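Local coordinates for protein F9 (Vaccinia virus, PDB 6CJ6), which belongs to the entry-fusion complex of the virion, which merges viral and cellular membranes and opens a pore for the core to enter the cytoplasm, at residues 66-71 with 95-100. Residues are numbered along the deposited sequence; the frame is centred on the assembly and turned at random.
With EOH (ethanol), chain B; EOH (ethanol), chain C.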
ATOM      1  N   MET A  66       3.706   7.198  -3.106  1.00 30.58           N
ATOM      2  CA  MET A  66       3.826   5.933  -2.391  1.00 29.47           C
ATOM      3  C   MET A  66       5.154   5.851  -1.652  1.00 31.81           C
ATOM      4  O   MET A  66       5.216   5.358  -0.522  1.00 27.27           O
ATOM      5  CB  MET A  66       3.712   4.798  -3.406  1.00 30.03           C
ATOM      6  CG  MET A  66       3.603   3.406  -2.863  1.00 33.03           C
ATOM      7  SD  MET A  66       2.583   2.433  -3.991  1.00 36.47           S
ATOM      8  CE  MET A  66       1.022   2.580  -3.148  1.00 32.65           C
ATOM      9  N   VAL A  67       6.230   6.338  -2.272  1.00 26.62           N
ATOM     10  CA  VAL A  67       7.542   6.273  -1.635  1.00 29.91           C
ATOM     11  C   VAL A  67       7.706   7.374  -0.592  1.00 34.33           C
ATOM     12  O   VAL A  67       8.289   7.146   0.475  1.00 32.03           O
ATOM     13  CB  VAL A  67       8.658   6.277  -2.696  1.00 33.97           C
ATOM     14  CG1 VAL A  67      10.002   6.594  -2.063  1.00 33.28           C
ATOM     15  CG2 VAL A  67       8.716   4.928  -3.388  1.00 31.75           C
ATOM     16  N   GLU A  68       7.196   8.578  -0.876  1.00 34.57           N
ATOM     17  CA  GLU A  68       7.220   9.646   0.120  1.00 32.60           C
ATOM     18  C   GLU A  68       6.589   9.178   1.424  1.00 37.63           C
ATOM     19  O   GLU A  68       7.159   9.358   2.506  1.00 36.74           O
ATOM     20  CB  GLU A  68       6.475  10.880  -0.392  1.00 30.70           C
ATOM     21  CG  GLU A  68       7.059  11.550  -1.623  1.00 38.98           C
ATOM     22  CD  GLU A  68       6.367  12.868  -1.942  1.00 42.51           C
ATOM     23  OE1 GLU A  68       6.191  13.689  -1.016  1.00 50.60           O
ATOM     24  OE2 GLU A  68       5.990  13.082  -3.113  1.00 45.34           O
ATOM     25  N   SER A  69       5.406   8.563   1.331  1.00 34.78           N
ATOM     26  CA  SER A  69       4.709   8.107   2.528  1.00 28.21           C
ATOM     27  C   SER A  69       5.498   7.019   3.245  1.00 28.09           C
ATOM     28  O   SER A  69       5.565   7.003   4.479  1.00 30.04           O
ATOM     29  CB  SER A  69       3.309   7.610   2.159  1.00 33.10           C
ATOM     30  OG  SER A  69       2.569   8.602   1.464  1.00 32.53           O
ATOM     31  N   PHE A  70       6.105   6.101   2.487  1.00 27.03           N
ATOM     32  CA  PHE A  70       6.883   5.029   3.100  1.00 31.20           C
ATOM     33  C   PHE A  70       8.046   5.587   3.906  1.00 32.53           C
ATOM     34  O   PHE A  70       8.254   5.207   5.064  1.00 36.35           O
ATOM     35  CB  PHE A  70       7.387   4.065   2.026  1.00 30.89           C
ATOM     36  CG  PHE A  70       8.271   2.970   2.560  1.00 32.41           C
ATOM     37  CD1 PHE A  70       7.723   1.856   3.174  1.00 35.30           C
ATOM     38  CD2 PHE A  70       9.650   3.055   2.443  1.00 35.50           C
ATOM     39  CE1 PHE A  70       8.535   0.847   3.666  1.00 37.04           C
ATOM     40  CE2 PHE A  70      10.468   2.050   2.932  1.00 35.32           C
ATOM     41  CZ  PHE A  70       9.911   0.945   3.544  1.00 32.13           C
ATOM     42  N   ILE A  71       8.827   6.485   3.303  1.00 38.22           N
ATOM     43  CA  ILE A  71       9.936   7.107   4.018  1.00 34.02           C
ATOM     44  C   ILE A  71       9.423   7.887   5.220  1.00 38.72           C
ATOM     45  O   ILE A  71       9.974   7.795   6.324  1.00 34.08           O
ATOM     46  CB  ILE A  71      10.755   7.991   3.061  1.00 37.99           C
ATOM     47  CG1 ILE A  71      11.482   7.125   2.031  1.00 28.88           C
ATOM     48  CG2 ILE A  71      11.727   8.863   3.841  1.00 33.30           C
ATOM     49  CD1 ILE A  71      11.914   7.884   0.799  1.00 42.22           C
ATOM     50  N   ASP A  95      17.930   7.545  -1.849  1.00 49.04           N
ATOM     51  CA  ASP A  95      17.450   8.142  -3.086  1.00 44.89           C
ATOM     52  C   ASP A  95      16.341   9.146  -2.786  1.00 46.67           C
ATOM     53  O   ASP A  95      15.684   9.095  -1.742  1.00 48.84           O
ATOM     54  CB  ASP A  95      16.903   7.070  -4.029  1.00 44.02           C
ATOM     55  CG  ASP A  95      17.954   6.073  -4.472  1.00 52.09           C
ATOM     56  OD1 ASP A  95      19.155   6.417  -4.467  1.00 53.81           O
ATOM     57  OD2 ASP A  95      17.567   4.941  -4.839  1.00 45.42           O
ATOM     58  N   VAL A  96      16.141  10.076  -3.713  1.00 40.65           N
ATOM     59  CA  VAL A  96      15.034  11.020  -3.593  1.00 43.79           C
ATOM     60  C   VAL A  96      13.739  10.259  -3.843  1.00 43.30           C
ATOM     61  O   VAL A  96      13.722   9.312  -4.645  1.00 40.80           O
ATOM     62  CB  VAL A  96      15.198  12.218  -4.542  1.00 46.09           C
ATOM     63  CG1 VAL A  96      16.512  12.935  -4.267  1.00 44.19           C
ATOM     64  CG2 VAL A  96      15.107  11.770  -5.989  1.00 40.19           C
ATOM     65  N   PRO A  97      12.638  10.630  -3.184  1.00 44.75           N
ATOM     66  CA  PRO A  97      11.388   9.864  -3.335  1.00 36.75           C
ATOM     67  C   PRO A  97      10.885   9.754  -4.766  1.00 41.94           C
ATOM     68  O   PRO A  97       9.957   8.974  -5.011  1.00 40.11           O
ATOM     69  CB  PRO A  97      10.395  10.632  -2.453  1.00 38.21           C
ATOM     70  CG  PRO A  97      11.249  11.349  -1.461  1.00 44.78           C
ATOM     71  CD  PRO A  97      12.512  11.707  -2.189  1.00 41.46           C
ATOM     72  N   SER A  98      11.458  10.498  -5.712  1.00 35.29           N
ATOM     73  CA  SER A  98      11.062  10.399  -7.110  1.00 35.38           C
ATOM     74  C   SER A  98      11.879   9.378  -7.893  1.00 35.21           C
ATOM     75  O   SER A  98      11.506   9.048  -9.023  1.00 36.56           O
ATOM     76  CB  SER A  98      11.165  11.769  -7.789  1.00 38.25           C
ATOM     77  OG  SER A  98      12.500  12.241  -7.776  1.00 46.72           O
ATOM     78  N   ALA A  99      12.973   8.872  -7.328  1.00 39.25           N
ATOM     79  CA  ALA A  99      13.796   7.897  -8.029  1.00 35.75           C
ATOM     80  C   ALA A  99      13.051   6.574  -8.146  1.00 37.08           C
ATOM     81  O   ALA A  99      12.473   6.092  -7.168  1.00 31.13           O
ATOM     82  CB  ALA A  99      15.102   7.679  -7.270  1.00 28.70           C
ATOM     83  N   VAL A 100      13.078   5.983  -9.340  1.00 28.04           N
ATOM     84  CA  VAL A 100      12.441   4.692  -9.579  1.00 28.44           C
ATOM     85  C   VAL A 100      13.091   3.627  -8.703  1.00 29.64           C
ATOM     86  O   VAL A 100      14.215   3.188  -8.967  1.00 27.48           O
ATOM     87  CB  VAL A 100      12.493   4.311 -11.070  1.00 31.53           C
ATOM     88  CG1 VAL A 100      11.677   3.046 -11.325  1.00 31.47           C
ATOM     89  CG2 VAL A 100      11.986   5.464 -11.923  1.00 27.98           C
TER
HETATM   90  C1  EOH B 235      15.865   7.324 -11.836  1.00 38.67           C
HETATM   91  C2  EOH B 235      15.909   6.656 -13.193  1.00 42.13           C
HETATM   92  O   EOH B 235      15.162   6.484 -10.913  1.00 31.06           O
HETATM   93  C1  EOH C 234      18.225  10.979  -7.444  1.00 50.05           C
HETATM   94  C2  EOH C 234      18.405  12.468  -7.248  1.00 51.33           C
HETATM   95  O   EOH C 234      18.298  10.318  -6.175  1.00 61.01           O
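Pro97 presses its ring against one flank of helix 59-74, where the side chains of Val67, Glu68 and Ile71 receive it. The ring edge carrying CB and CG does most of the touching. Glu68 comes closest: its CG lies 3.6 Å from CB of Pro97, and the side chain runs across the ring at about a right angle. With CG of Glu68 trans to its own carbonyl carbon (chi1 -63°) and the chain extended beyond, the aliphatic CG meets the proline while the carboxylate leads away from the ring. Val67 approaches the base of the ring with one branch, CG1, which is 3.8 Å from CA of Pro97 and 4.1 Å from its CB; the carbonyl oxygen of Pro97 also lies beside this valine. One turn on from Val67, Ile71 supplies the end of its chain, CD1, 4.2 Å from CG of Pro97 and again crosswise. The contact is thus apolar, a single ring laid against three side chains of one helix, and small, burying 178 Å² over both sides.

Pro97 occupies the second position of a type I beta turn from Val96 to Ala99, closed by Ala99 N to Val96 O at 2.8 Å. The turn directs Val96 and Ser98 away from the helix as Pro97 points toward it. On the outer side, two ethanol molecules, probably from the crystallisation liquor, accept hydrogen bonds from Val96 N and Val100 N, the former nearly straight (175°). Leu93 touches Ile71, and Ile91 touches Val67, extending the apolar seam along the same loop, while Lys21 of helix 10-24 contacts Glu68. The arrangement is a proline-containing beta turn docked on a helix, joining the connection between helices 79-89 and 102-113 to the helical side of the L1/F9 fold.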